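Local coordinates for C3-degrading proteinase (CppA protein) (Streptococcus pneumoniae, PDB 3E0R) that is probably a proteinase that degrades complement component C3, with two sequence regions related to the glyoxalase superfamily, at residues G33-L38 against G47-L52; R76-V81 against L118-A123; K80-L85 against L148-I153; E86-L91 against N105-E110. All blocks are in the same frame, centred on the assembly; numbering follows the deposited sequence.

Contact 1: G33-L38 against G47-L52; sequences GMKALL and GDQTGL
Lys35 and Gly47 face each other as an antiparallel hydrogen-bonded pair, joined by two backbone bonds. Lys35 N donates a hydrogen bond to Gly47 O over 3.0 Å, almost straight (171° at the hydrogen), although the donor stands 40° out of the carbonyl plane. In return, Gly47 N reaches Lys35 O, also at 3.0 Å and in the carbonyl plane.

The van der Waals contacts set side-chain carbons of Leu37 and Lys35 against the loop backbone. Leu37 turns CG beside its own backbone N (chi1 -53°), which directs its branches at the bend of segment 47-52. One branch, CD1, presses on the backbone at 3.5 Å from Leu52 C; the other, CD2, lies 4.1 Å from Asp48 O. Gly47 has no side chain, and Leu37 CG comes within 3.7 Å of Gly47 N. Lys35 runs an extended aliphatic chain alongside the loop, with its CD 3.2 Å from Asp48 O, and the chain bends only at the last torsion.

The third group of bonds shapes the loop itself. Asp48 OD1 takes two donors: the Thr50 hydroxyl on its syn lone pair, and Thr50 N, which arrives from above the carboxylate plane and closes an Asx turn. Thr50 OG1 then accepts from Leu52 N in an ST turn that overlaps the end of the type I beta turn from Asp48 to Gly51.

Asp48 OD2 forms a salt bridge with Lys54 and accepts from Phe151 N. The chemistry therefore implies a carboxylate with both oxygens engaged, one folding the hairpin loop and the other tying it to Lys54 and to Phe151, at the start of strand 151-159 in the second sheet.

Contact 2: R76-V81 against L118-A123; sequences RLIVKV and LILIHA
Val81 N to His122 O is the shortest hydrogen bond between these strands, 2.7 Å long and bent little from straight (173° at the hydrogen). The same carbonyl oxygen also receives a CA-H contact from Lys80. Four further backbone bonds follow in alternation: Leu77 N to Leu118 O, Leu120 N to Leu77 O, Val79 N to Leu120 O and His122 N to Val79 O. The 19° angle between the strand directions confirms that they run parallel, and residues pair one for one from Leu77-Ile119 to Lys80-His122.

On the face bearing Ile78, Lys80, Leu120 and His122, the imidazole swings back over the partner strand, with chi1 at 77° placing CG between its own N and carbonyl carbon. Lys80 CA lies over one face of this ring, 4.2 Å from the centroid, in a CH-pi contact. Ile78 CG2 meets the ring edge, 3.4 Å from His122 NE2, while His122 ND1 is bonded to Glu124 N.

Near the start of the strands, Arg76 lays its aliphatic part beside Leu118, CG to CD2 being 3.9 Å. Its guanidinium has one face over Leu120 CD2, while Glu156 and Glu110 engage its nitrogens in salt bridges. The other face of the sheet is aliphatic: Val81 CG2 touches Ile121 CG2 at 3.5 Å, and Val79 CG2 rests on Ile119 CG2 at 3.8 Å.

A first strand lying parallel to the fourth, with helix 84-91 and strands 99-102 and 107-112 between them in sequence, is the topology of the beta-alpha-beta-beta-beta module of the glyoxalase superfamily.

Contact 3: K80-L85 against L148-I153; sequences KVENPL and LSKFEI
Lys80 and Glu152 form an antiparallel hydrogen-bonded pair, part of the ladder that joins strand 74-81 to strand 151-159 inside a mixed sheet consistent with the glyoxalase fold, here joining the N-terminal family region to the C-terminal one. Lys80 N is satisfied by Glu152 O at 3.0 Å. Lys80 O has two donors: Glu152 N, tilted 23° from the carbonyl plane, and a water 2.6 Å away. That water in turn accepts from Lys150 NZ at 3.0 Å, so the lysine ammonium is linked through the water to the opposite strand. Lys150 NZ also makes a salt bridge with Glu152 OE2 (3.1 Å), whose hydrogen bond is weak, whereas Glu82 OE1, at 4.4 Å from Lys150 NZ, is beyond salt-bridge range but may still steady the ammonium.

Past the strand end, Glu82 N donates to Lys150 O in a bond straight to within a few degrees (177°). Beside it, Glu82 CB lies against Lys150 CG. Asn83 then caps helix 84-91: its OD1 accepts from Leu85 N, which stands above the amide plane. Phe151 N is taken by Asp48 OD2, and Phe151 O by Lys54 NZ.

Val81 and Phe151 form the neighbouring non-hydrogen-bonded pair, with Phe151 CB set 3.4 Å from Lys80 O. On the face of the sheet that carries these two, the Leu148 side chain crosses Val81 at about a right angle, its CD2 touching both methyls of Val81, 3.7 Å from CG2 and 3.8 Å from CG1.

Contact 4: E86-L91 against N105-E110; sequences EIEGIL and NGYAFE
Phe109 pushes its ring into a hollow on helix 86-91 walled by Ile87, Ile90 and Leu91. Leu91 supplies the roof: its CD2 lies over one ring face, 3.9 Å from the centroid and 24° off the normal, in a CH-pi contact displaced toward the rim at Phe109 CD2. Ile87 CG2 closes the ring edge, 3.9 Å from Phe109 CD2 and near the ring plane. Ile90 CG2 comes in obliquely near the far end of the ring, 3.9 Å from Phe109 CZ, its side chain crossing that of Phe109 at about a right angle. The CB of Phe109 points toward the helix, and chi1 of 68° holds CG between the backbone N and the carbonyl carbon, turning the ring between Ile87 and Leu91.

Ile87 is the answering bump from the helix. It slides past Phe109 in the opposite direction and rests its CD1 on the strand backbone, 3.5 Å from Tyr107 O.

Tyr107 lies at the outer margin of the same groove. Glu88 stretches an extended chain to the edge of its ring, with OE2 in the ring plane and 3.0 Å from Tyr107 CD2; carboxylate and ring are 57° apart. An oxygen at this edge faces the slightly positive ring hydrogens. Lys102 adds a cation-pi contact with the Tyr107 ring and Phe139 an edge-to-face one. No hydrogen bond links the two segments.

The axis of segment 86-91 passes 8.2 Å from that of strand 107-110, a close helix-on-sheet packing, as expected where the helix of a beta-alpha-beta-beta-beta module packs on its own sheet.

Overall arrangement
Contacts 2, 3 and 4 form one continuous body: contacts 2 and 3 share Lys80 and Val81 and have centres about 9 Å apart, while contact 4 is nested in the chain loop that contact 2 closes. Arg76 NH1 of contact 2 meets Glu110 OE2 of contact 4 in a 3.0 Å salt bridge, and Glu86 OE1 reaches Ser149 N of contact 3 at the same distance. Contact 1 belongs to the other sheet and joins through contact 3, where Gly33 O lies 2.9 Å from Leu148 N. Its Met34 CE, of a selenomethionine, also touches Val79 CG2 at 3.9 Å. Contacts 1 and 4 do not touch, their nearest atoms being about 5 Å apart.

Contact 1: G33-L38 against G47-L52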
loop_
_atom_site.group_PDB
_atom_site.type_symbol
_atom_site.label_atom_id
_atom_site.label_comp_id
_atom_site.label_asym_id
_atom_site.label_seq_id
_atom_site.Cartn_x
_atom_site.Cartn_y
_atom_site.Cartn_z
ATOM N N GLY A 33 -11.070 8.996 -0.080
ATOM C CA GLY A 33 -11.859 8.921 1.148
ATOM C C GLY A 33 -11.139 8.429 2.393
ATOM O O GLY A 33 -11.788 8.109 3.386
HETATM N N MSE A 34 -9.809 8.363 2.352
HETATM C CA MSE A 34 -9.000 8.033 3.552
HETATM C C MSE A 34 -8.877 9.191 4.572
HETATM O O MSE A 34 -8.980 10.358 4.252
HETATM C CB MSE A 34 -7.589 7.576 3.145
HETATM C CG MSE A 34 -7.597 6.427 2.122
HETATM SE SE MSE A 34 -5.849 5.618 1.883
HETATM C CE MSE A 34 -6.239 4.292 0.454
ATOM N N LYS A 35 -8.604 8.817 5.803
ATOM C CA LYS A 35 -8.450 9.686 6.927
ATOM C C LYS A 35 -6.959 9.884 7.331
ATOM O O LYS A 35 -6.192 8.935 7.420
ATOM C CB LYS A 35 -9.214 9.035 8.078
ATOM C CG LYS A 35 -9.359 9.884 9.320
ATOM C CD LYS A 35 -10.137 9.134 10.415
ATOM C CE LYS A 35 -10.277 9.960 11.734
ATOM N NZ LYS A 35 -10.794 11.336 11.517
ATOM N N ALA A 36 -6.574 11.133 7.602
ATOM C CA ALA A 36 -5.236 11.475 8.045
ATOM C C ALA A 36 -5.257 11.196 9.503
ATOM O O ALA A 36 -6.114 11.743 10.222
ATOM C CB ALA A 36 -4.939 12.983 7.804
ATOM N N LEU A 37 -4.345 10.360 9.955
ATOM C CA LEU A 37 -4.340 9.967 11.327
ATOM C C LEU A 37 -3.347 10.804 12.119
ATOM O O LEU A 37 -3.611 11.270 13.204
ATOM C CB LEU A 37 -3.988 8.491 11.393
ATOM C CG LEU A 37 -4.829 7.554 10.534
ATOM C CD1 LEU A 37 -4.262 6.214 10.679
ATOM C CD2 LEU A 37 -6.287 7.592 10.937
ATOM N N LEU A 38 -2.190 10.982 11.535
ATOM C CA LEU A 38 -1.051 11.579 12.182
ATOM C C LEU A 38 -0.569 12.465 11.079
ATOM O O LEU A 38 -0.598 12.080 9.884
ATOM C CB LEU A 38 0.017 10.522 12.475
ATOM C CG LEU A 38 0.839 10.551 13.743
ATOM C CD1 LEU A 38 -0.096 10.679 14.974
ATOM C CD2 LEU A 38 1.764 9.283 13.771
ATOM N N GLY A 47 -5.410 6.060 7.182
ATOM C CA GLY A 47 -6.228 4.950 7.643
ATOM C C GLY A 47 -7.695 5.260 7.384
ATOM O O GLY A 47 -7.991 5.931 6.453
ATOM N N ASP A 48 -8.583 4.755 8.230
ATOM C CA ASP A 48 -10.043 4.899 8.056
ATOM C C ASP A 48 -10.651 5.328 9.387
ATOM O O ASP A 48 -9.961 5.941 10.228
ATOM C CB ASP A 48 -10.673 3.597 7.454
ATOM C CG ASP A 48 -10.414 2.336 8.315
ATOM O OD1 ASP A 48 -10.188 2.493 9.524
ATOM O OD2 ASP A 48 -10.423 1.203 7.778
ATOM N N GLN A 49 -11.926 5.050 9.605
ATOM C CA GLN A 49 -12.577 5.534 10.804
ATOM C C GLN A 49 -12.347 4.635 11.951
ATOM O O GLN A 49 -12.770 4.956 13.021
ATOM C CB GLN A 49 -14.072 5.636 10.688
ATOM C CG GLN A 49 -14.575 5.889 9.346
ATOM C CD GLN A 49 -14.943 7.326 9.112
ATOM O OE1 GLN A 49 -14.194 8.255 9.541
ATOM N NE2 GLN A 49 -16.075 7.538 8.382
ATOM N N THR A 50 -11.698 3.503 11.752
ATOM C CA THR A 50 -11.213 2.687 12.892
ATOM C C THR A 50 -10.092 3.411 13.643
ATOM O O THR A 50 -9.835 3.176 14.836
ATOM C CB THR A 50 -10.737 1.319 12.424
ATOM O OG1 THR A 50 -9.496 1.468 11.715
ATOM C CG2 THR A 50 -11.813 0.657 11.554
ATOM N N GLY A 51 -9.434 4.313 12.926
ATOM C CA GLY A 51 -8.417 5.138 13.516
ATOM C C GLY A 51 -7.091 4.449 13.452
ATOM O O GLY A 51 -6.138 4.932 14.034
ATOM N N LEU A 52 -7.037 3.317 12.741
ATOM C CA LEU A 52 -5.834 2.496 12.614
ATOM C C LEU A 52 -5.125 2.839 11.341
ATOM O O LEU A 52 -5.761 2.996 10.320
ATOM C CB LEU A 52 -6.171 1.003 12.592
ATOM C CG LEU A 52 -6.820 0.377 13.825
ATOM C CD1 LEU A 52 -7.332 -1.025 13.451
ATOM C CD2 LEU A 52 -5.894 0.323 15.065
#

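Contact 2: R76-V81 against L118-A123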
loop_
_atom_site.group_PDB
_atom_site.type_symbol
_atom_site.label_atom_id
_atom_site.label_comp_id
_atom_site.label_asym_id
_atom_site.label_seq_id
_atom_site.Cartn_x
_atom_site.Cartn_y
_atom_site.Cartn_z
ATOM N N ARG A 76 0.348 -3.213 -7.791
ATOM C CA ARG A 76 -0.931 -2.544 -7.486
ATOM C C ARG A 76 -1.192 -2.483 -5.979
ATOM O O ARG A 76 -0.910 -3.431 -5.298
ATOM C CB ARG A 76 -2.103 -3.305 -8.098
ATOM C CG ARG A 76 -2.445 -2.997 -9.547
ATOM C CD ARG A 76 -3.907 -3.341 -9.853
ATOM N NE ARG A 76 -4.169 -4.742 -9.545
ATOM C CZ ARG A 76 -5.271 -5.423 -9.907
ATOM N NH1 ARG A 76 -6.260 -4.856 -10.570
ATOM N NH2 ARG A 76 -5.396 -6.695 -9.583
ATOM N N LEU A 77 -1.748 -1.380 -5.482
ATOM C CA LEU A 77 -2.327 -1.303 -4.144
ATOM C C LEU A 77 -3.768 -1.648 -4.235
ATOM O O LEU A 77 -4.478 -1.087 -5.054
ATOM C CB LEU A 77 -2.229 0.110 -3.570
ATOM C CG LEU A 77 -2.387 0.296 -2.031
ATOM C CD1 LEU A 77 -1.203 -0.250 -1.248
ATOM C CD2 LEU A 77 -2.613 1.799 -1.731
ATOM N N ILE A 78 -4.220 -2.536 -3.362
ATOM C CA ILE A 78 -5.597 -3.042 -3.355
ATOM C C ILE A 78 -6.284 -2.599 -2.072
ATOM O O ILE A 78 -5.815 -2.822 -0.979
ATOM C CB ILE A 78 -5.641 -4.555 -3.567
ATOM C CG1 ILE A 78 -4.804 -4.933 -4.805
ATOM C CG2 ILE A 78 -7.109 -5.073 -3.719
ATOM C CD1 ILE A 78 -4.641 -6.383 -4.979
ATOM N N VAL A 79 -7.370 -1.870 -2.244
ATOM C CA VAL A 79 -8.128 -1.293 -1.127
ATOM C C VAL A 79 -9.475 -1.962 -1.160
ATOM O O VAL A 79 -10.257 -1.730 -2.050
ATOM C CB VAL A 79 -8.247 0.226 -1.260
ATOM C CG1 VAL A 79 -9.012 0.824 -0.078
ATOM C CG2 VAL A 79 -6.823 0.871 -1.419
ATOM N N LYS A 80 -9.680 -2.875 -0.238
ATOM C CA LYS A 80 -10.932 -3.597 -0.125
ATOM C C LYS A 80 -11.798 -2.849 0.829
ATOM O O LYS A 80 -11.480 -2.799 2.008
ATOM C CB LYS A 80 -10.695 -4.983 0.441
ATOM C CG LYS A 80 -11.999 -5.812 0.717
ATOM C CD LYS A 80 -11.627 -7.123 1.453
ATOM C CE LYS A 80 -12.751 -8.126 1.414
ATOM N NZ LYS A 80 -14.014 -7.399 1.222
ATOM N N VAL A 81 -12.874 -2.261 0.316
ATOM C CA VAL A 81 -13.814 -1.471 1.088
ATOM C C VAL A 81 -14.942 -2.364 1.631
ATOM O O VAL A 81 -15.464 -3.230 0.927
ATOM C CB VAL A 81 -14.355 -0.321 0.212
ATOM C CG1 VAL A 81 -15.514 0.441 0.879
ATOM C CG2 VAL A 81 -13.246 0.601 -0.141
ATOM N N LEU A 118 -0.738 2.391 -9.240
ATOM C CA LEU A 118 -2.077 1.947 -9.642
ATOM C C LEU A 118 -2.789 1.376 -8.439
ATOM O O LEU A 118 -2.283 0.472 -7.775
ATOM C CB LEU A 118 -1.966 0.900 -10.745
ATOM C CG LEU A 118 -3.209 0.369 -11.465
ATOM C CD1 LEU A 118 -4.155 1.440 -12.060
ATOM C CD2 LEU A 118 -2.728 -0.501 -12.576
ATOM N N ILE A 119 -3.973 1.930 -8.160
ATOM C CA ILE A 119 -4.781 1.570 -6.994
ATOM C C ILE A 119 -6.071 0.972 -7.489
ATOM O O ILE A 119 -6.689 1.521 -8.390
ATOM C CB ILE A 119 -5.108 2.788 -6.045
ATOM C CG1 ILE A 119 -3.892 3.380 -5.291
ATOM C CG2 ILE A 119 -6.007 2.339 -4.880
ATOM C CD1 ILE A 119 -2.650 3.711 -6.040
ATOM N N LEU A 120 -6.433 -0.184 -6.937
ATOM C CA LEU A 120 -7.712 -0.816 -7.154
ATOM C C LEU A 120 -8.530 -0.623 -5.895
ATOM O O LEU A 120 -8.087 -0.996 -4.824
ATOM C CB LEU A 120 -7.552 -2.326 -7.451
ATOM C CG LEU A 120 -8.856 -3.183 -7.523
ATOM C CD1 LEU A 120 -9.741 -2.735 -8.726
ATOM C CD2 LEU A 120 -8.593 -4.639 -7.615
ATOM N N ILE A 121 -9.706 -0.006 -6.016
ATOM C CA ILE A 121 -10.664 0.069 -4.903
ATOM C C ILE A 121 -11.865 -0.789 -5.236
ATOM O O ILE A 121 -12.503 -0.576 -6.264
ATOM C CB ILE A 121 -11.164 1.503 -4.617
ATOM C CG1 ILE A 121 -9.958 2.449 -4.510
ATOM C CG2 ILE A 121 -12.032 1.546 -3.312
ATOM C CD1 ILE A 121 -10.079 3.423 -3.318
ATOM N N HIS A 122 -12.169 -1.738 -4.367
ATOM C CA HIS A 122 -13.181 -2.713 -4.646
ATOM C C HIS A 122 -13.825 -3.139 -3.341
ATOM O O HIS A 122 -13.431 -2.719 -2.290
ATOM C CB HIS A 122 -12.566 -3.917 -5.386
ATOM C CG HIS A 122 -11.809 -4.840 -4.489
ATOM N ND1 HIS A 122 -12.393 -5.933 -3.881
ATOM C CD2 HIS A 122 -10.522 -4.828 -4.077
ATOM C CE1 HIS A 122 -11.501 -6.543 -3.115
ATOM N NE2 HIS A 122 -10.359 -5.888 -3.208
ATOM N N ALA A 123 -14.818 -4.008 -3.430
ATOM C CA ALA A 123 -15.575 -4.434 -2.267
ATOM C C ALA A 123 -15.848 -5.942 -2.280
ATOM O O ALA A 123 -16.799 -6.390 -1.627
ATOM C CB ALA A 123 -16.875 -3.660 -2.227
#

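Contact 3: K80-L85 against L148-I153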
loop_
_atom_site.group_PDB
_atom_site.type_symbol
_atom_site.label_atom_id
_atom_site.label_comp_id
_atom_site.label_asym_id
_atom_site.label_seq_id
_atom_site.Cartn_x
_atom_site.Cartn_y
_atom_site.Cartn_z
ATOM N N LYS A 80 -9.680 -2.875 -0.238
ATOM C CA LYS A 80 -10.932 -3.597 -0.125
ATOM C C LYS A 80 -11.798 -2.849 0.829
ATOM O O LYS A 80 -11.480 -2.799 2.008
ATOM C CB LYS A 80 -10.695 -4.983 0.441
ATOM C CG LYS A 80 -11.999 -5.812 0.717
ATOM C CD LYS A 80 -11.627 -7.123 1.453
ATOM C CE LYS A 80 -12.751 -8.126 1.414
ATOM N NZ LYS A 80 -14.014 -7.399 1.222
ATOM N N VAL A 81 -12.874 -2.261 0.316
ATOM C CA VAL A 81 -13.814 -1.471 1.088
ATOM C C VAL A 81 -14.942 -2.364 1.631
ATOM O O VAL A 81 -15.464 -3.230 0.927
ATOM C CB VAL A 81 -14.355 -0.321 0.212
ATOM C CG1 VAL A 81 -15.514 0.441 0.879
ATOM C CG2 VAL A 81 -13.246 0.601 -0.141
ATOM N N GLU A 82 -15.300 -2.154 2.895
ATOM C CA GLU A 82 -16.439 -2.866 3.538
ATOM C C GLU A 82 -17.854 -2.549 2.954
ATOM O O GLU A 82 -18.548 -3.466 2.544
ATOM C CB GLU A 82 -16.473 -2.568 5.055
ATOM C CG GLU A 82 -17.554 -3.303 5.825
ATOM C CD GLU A 82 -17.299 -4.803 5.833
ATOM O OE1 GLU A 82 -16.136 -5.193 5.557
ATOM O OE2 GLU A 82 -18.245 -5.582 6.135
ATOM N N ASN A 83 -18.296 -1.287 3.012
ATOM C CA ASN A 83 -19.590 -0.897 2.452
ATOM C C ASN A 83 -19.409 -0.567 0.953
ATOM O O ASN A 83 -18.622 0.323 0.589
ATOM C CB ASN A 83 -20.223 0.280 3.219
ATOM C CG ASN A 83 -21.689 0.598 2.762
ATOM O OD1 ASN A 83 -22.183 0.159 1.688
ATOM N ND2 ASN A 83 -22.392 1.367 3.604
ATOM N N PRO A 84 -20.107 -1.312 0.077
ATOM C CA PRO A 84 -19.897 -1.031 -1.354
ATOM C C PRO A 84 -20.477 0.327 -1.803
ATOM O O PRO A 84 -19.958 0.956 -2.728
ATOM C CB PRO A 84 -20.601 -2.206 -2.075
ATOM C CG PRO A 84 -20.976 -3.180 -0.994
ATOM C CD PRO A 84 -21.057 -2.415 0.293
ATOM N N LEU A 85 -21.529 0.782 -1.139
ATOM C CA LEU A 85 -22.089 2.090 -1.464
ATOM C C LEU A 85 -21.120 3.229 -1.170
ATOM O O LEU A 85 -21.330 4.343 -1.618
ATOM C CB LEU A 85 -23.418 2.313 -0.736
ATOM C CG LEU A 85 -24.485 1.257 -1.013
ATOM C CD1 LEU A 85 -25.744 1.664 -0.274
ATOM C CD2 LEU A 85 -24.700 1.069 -2.531
ATOM N N LEU A 148 -14.308 6.776 3.635
ATOM C CA LEU A 148 -14.367 5.313 3.742
ATOM C C LEU A 148 -14.396 5.003 5.217
ATOM O O LEU A 148 -13.481 5.379 5.939
ATOM C CB LEU A 148 -13.162 4.614 3.089
ATOM C CG LEU A 148 -13.073 4.632 1.555
ATOM C CD1 LEU A 148 -11.808 3.951 1.067
ATOM C CD2 LEU A 148 -14.327 4.032 0.849
ATOM N N SER A 149 -15.453 4.323 5.657
ATOM C CA SER A 149 -15.589 3.954 7.069
ATOM C C SER A 149 -14.611 2.859 7.508
ATOM O O SER A 149 -13.938 3.030 8.515
ATOM C CB SER A 149 -17.024 3.574 7.422
ATOM O OG SER A 149 -17.308 2.264 6.975
ATOM N N LYS A 150 -14.562 1.759 6.737
ATOM C CA LYS A 150 -13.619 0.637 6.905
ATOM C C LYS A 150 -13.074 0.104 5.549
ATOM O O LYS A 150 -13.807 -0.182 4.607
ATOM C CB LYS A 150 -14.229 -0.478 7.754
ATOM C CG LYS A 150 -13.746 -1.927 7.502
ATOM C CD LYS A 150 -12.338 -2.236 7.972
ATOM C CE LYS A 150 -12.068 -3.724 8.184
ATOM N NZ LYS A 150 -11.984 -4.526 6.946
ATOM N N PHE A 151 -11.756 -0.017 5.489
ATOM C CA PHE A 151 -11.060 -0.679 4.383
ATOM C C PHE A 151 -9.807 -1.427 4.895
ATOM O O PHE A 151 -9.314 -1.194 6.003
ATOM C CB PHE A 151 -10.729 0.307 3.217
ATOM C CG PHE A 151 -9.656 1.321 3.533
ATOM C CD1 PHE A 151 -8.308 1.003 3.409
ATOM C CD2 PHE A 151 -9.976 2.598 3.950
ATOM C CE1 PHE A 151 -7.321 1.899 3.724
ATOM C CE2 PHE A 151 -8.983 3.525 4.277
ATOM C CZ PHE A 151 -7.668 3.169 4.170
ATOM N N GLU A 152 -9.292 -2.310 4.025
ATOM C CA GLU A 152 -8.175 -3.204 4.305
ATOM C C GLU A 152 -7.271 -3.055 3.099
ATOM O O GLU A 152 -7.735 -3.124 1.970
ATOM C CB GLU A 152 -8.686 -4.654 4.431
ATOM C CG GLU A 152 -8.065 -5.492 5.488
ATOM C CD GLU A 152 -9.075 -5.971 6.613
ATOM O OE1 GLU A 152 -9.794 -6.994 6.365
ATOM O OE2 GLU A 152 -9.121 -5.360 7.746
ATOM N N ILE A 153 -5.980 -2.864 3.343
ATOM C CA ILE A 153 -4.970 -2.746 2.305
ATOM C C ILE A 153 -4.368 -4.101 2.046
ATOM O O ILE A 153 -4.033 -4.841 2.951
ATOM C CB ILE A 153 -3.807 -1.780 2.701
ATOM C CG1 ILE A 153 -4.326 -0.375 2.934
ATOM C CG2 ILE A 153 -2.628 -1.748 1.646
ATOM C CD1 ILE A 153 -5.003 0.228 1.893
HETATM O O HOH W 1 -12.455 -3.956 4.090
#

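Contact 4: E86-L91 against N105-E110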
loop_
_atom_site.group_PDB
_atom_site.type_symbol
_atom_site.label_atom_id
_atom_site.label_comp_id
_atom_site.label_asym_id
_atom_site.label_seq_id
_atom_site.Cartn_x
_atom_site.Cartn_y
_atom_site.Cartn_z
ATOM N N GLU A 86 -20.047 2.960 -0.438
ATOM C CA GLU A 86 -19.029 3.981 -0.263
ATOM C C GLU A 86 -18.199 4.133 -1.525
ATOM O O GLU A 86 -17.775 5.254 -1.792
ATOM C CB GLU A 86 -18.163 3.743 0.972
ATOM C CG GLU A 86 -18.958 3.782 2.238
ATOM C CD GLU A 86 -18.167 3.330 3.443
ATOM O OE1 GLU A 86 -16.930 3.113 3.343
ATOM O OE2 GLU A 86 -18.805 3.195 4.516
ATOM N N ILE A 87 -17.973 3.058 -2.295
ATOM C CA ILE A 87 -17.273 3.187 -3.607
ATOM C C ILE A 87 -18.074 4.039 -4.624
ATOM O O ILE A 87 -17.512 4.824 -5.400
ATOM C CB ILE A 87 -16.937 1.802 -4.253
ATOM C CG1 ILE A 87 -15.881 1.067 -3.407
ATOM C CG2 ILE A 87 -16.433 1.954 -5.746
ATOM C CD1 ILE A 87 -15.750 -0.381 -3.741
ATOM N N GLU A 88 -19.396 3.878 -4.597
ATOM C CA GLU A 88 -20.289 4.618 -5.467
ATOM C C GLU A 88 -20.357 6.083 -5.047
ATOM O O GLU A 88 -20.603 6.953 -5.884
ATOM C CB GLU A 88 -21.691 3.982 -5.472
ATOM C CG GLU A 88 -21.685 2.467 -5.815
ATOM C CD GLU A 88 -23.067 1.877 -6.158
ATOM O OE1 GLU A 88 -24.136 2.528 -5.931
ATOM O OE2 GLU A 88 -23.074 0.724 -6.654
ATOM N N GLY A 89 -20.161 6.344 -3.754
ATOM C CA GLY A 89 -20.083 7.705 -3.243
ATOM C C GLY A 89 -18.864 8.422 -3.800
ATOM O O GLY A 89 -18.958 9.562 -4.293
ATOM N N ILE A 90 -17.722 7.745 -3.709
ATOM C CA ILE A 90 -16.465 8.221 -4.288
ATOM C C ILE A 90 -16.621 8.533 -5.781
ATOM O O ILE A 90 -16.248 9.617 -6.225
ATOM C CB ILE A 90 -15.293 7.192 -4.098
ATOM C CG1 ILE A 90 -14.959 6.965 -2.624
ATOM C CG2 ILE A 90 -14.008 7.642 -4.811
ATOM C CD1 ILE A 90 -14.080 5.661 -2.494
ATOM N N LEU A 91 -17.189 7.603 -6.552
ATOM C CA LEU A 91 -17.330 7.794 -8.010
ATOM C C LEU A 91 -18.291 8.951 -8.361
ATOM O O LEU A 91 -18.060 9.693 -9.323
ATOM C CB LEU A 91 -17.746 6.482 -8.662
ATOM C CG LEU A 91 -16.622 5.437 -8.694
ATOM C CD1 LEU A 91 -17.185 4.036 -8.944
ATOM C CD2 LEU A 91 -15.504 5.804 -9.715
ATOM N N ASN A 105 -20.376 -7.955 -5.435
ATOM C CA ASN A 105 -20.935 -7.031 -4.422
ATOM C C ASN A 105 -21.189 -5.579 -4.876
ATOM O O ASN A 105 -22.093 -4.914 -4.345
ATOM C CB ASN A 105 -20.088 -7.024 -3.149
ATOM C CG ASN A 105 -19.905 -8.407 -2.547
ATOM O OD1 ASN A 105 -18.951 -8.622 -1.806
ATOM N ND2 ASN A 105 -20.812 -9.345 -2.861
ATOM N N GLY A 106 -20.426 -5.091 -5.848
ATOM C CA GLY A 106 -20.661 -3.745 -6.372
ATOM C C GLY A 106 -19.675 -3.291 -7.435
ATOM O O GLY A 106 -18.979 -4.090 -8.052
ATOM N N TYR A 107 -19.624 -1.987 -7.642
ATOM C CA TYR A 107 -18.652 -1.418 -8.538
ATOM C C TYR A 107 -17.225 -1.438 -7.911
ATOM O O TYR A 107 -17.012 -1.684 -6.692
ATOM C CB TYR A 107 -19.100 -0.025 -9.012
ATOM C CG TYR A 107 -20.383 -0.086 -9.842
ATOM C CD1 TYR A 107 -20.358 -0.336 -11.238
ATOM C CD2 TYR A 107 -21.647 0.055 -9.223
ATOM C CE1 TYR A 107 -21.578 -0.395 -11.997
ATOM C CE2 TYR A 107 -22.859 -0.001 -9.961
ATOM C CZ TYR A 107 -22.820 -0.232 -11.340
ATOM O OH TYR A 107 -24.025 -0.296 -12.038
ATOM N N ALA A 108 -16.254 -1.275 -8.786
ATOM C CA ALA A 108 -14.863 -1.203 -8.365
ATOM C C ALA A 108 -14.192 -0.320 -9.389
ATOM O O ALA A 108 -14.728 -0.116 -10.489
ATOM C CB ALA A 108 -14.254 -2.568 -8.349
ATOM N N PHE A 109 -13.044 0.238 -9.041
ATOM C CA PHE A 109 -12.308 0.987 -10.054
ATOM C C PHE A 109 -10.828 0.982 -9.830
ATOM O O PHE A 109 -10.363 0.644 -8.764
ATOM C CB PHE A 109 -12.861 2.437 -10.224
ATOM C CG PHE A 109 -12.635 3.307 -9.065
ATOM C CD1 PHE A 109 -11.510 4.125 -9.019
ATOM C CD2 PHE A 109 -13.539 3.309 -7.984
ATOM C CE1 PHE A 109 -11.265 4.928 -7.925
ATOM C CE2 PHE A 109 -13.314 4.100 -6.881
ATOM C CZ PHE A 109 -12.162 4.924 -6.852
ATOM N N GLU A 110 -10.113 1.331 -10.891
ATOM C CA GLU A 110 -8.714 1.659 -10.838
ATOM C C GLU A 110 -8.489 3.148 -11.144
ATOM O O GLU A 110 -9.222 3.759 -11.857
ATOM C CB GLU A 110 -7.956 0.832 -11.824
ATOM C CG GLU A 110 -7.648 -0.543 -11.344
ATOM C CD GLU A 110 -7.073 -1.391 -12.445
ATOM O OE1 GLU A 110 -7.462 -1.156 -13.598
ATOM O OE2 GLU A 110 -6.250 -2.276 -12.165
#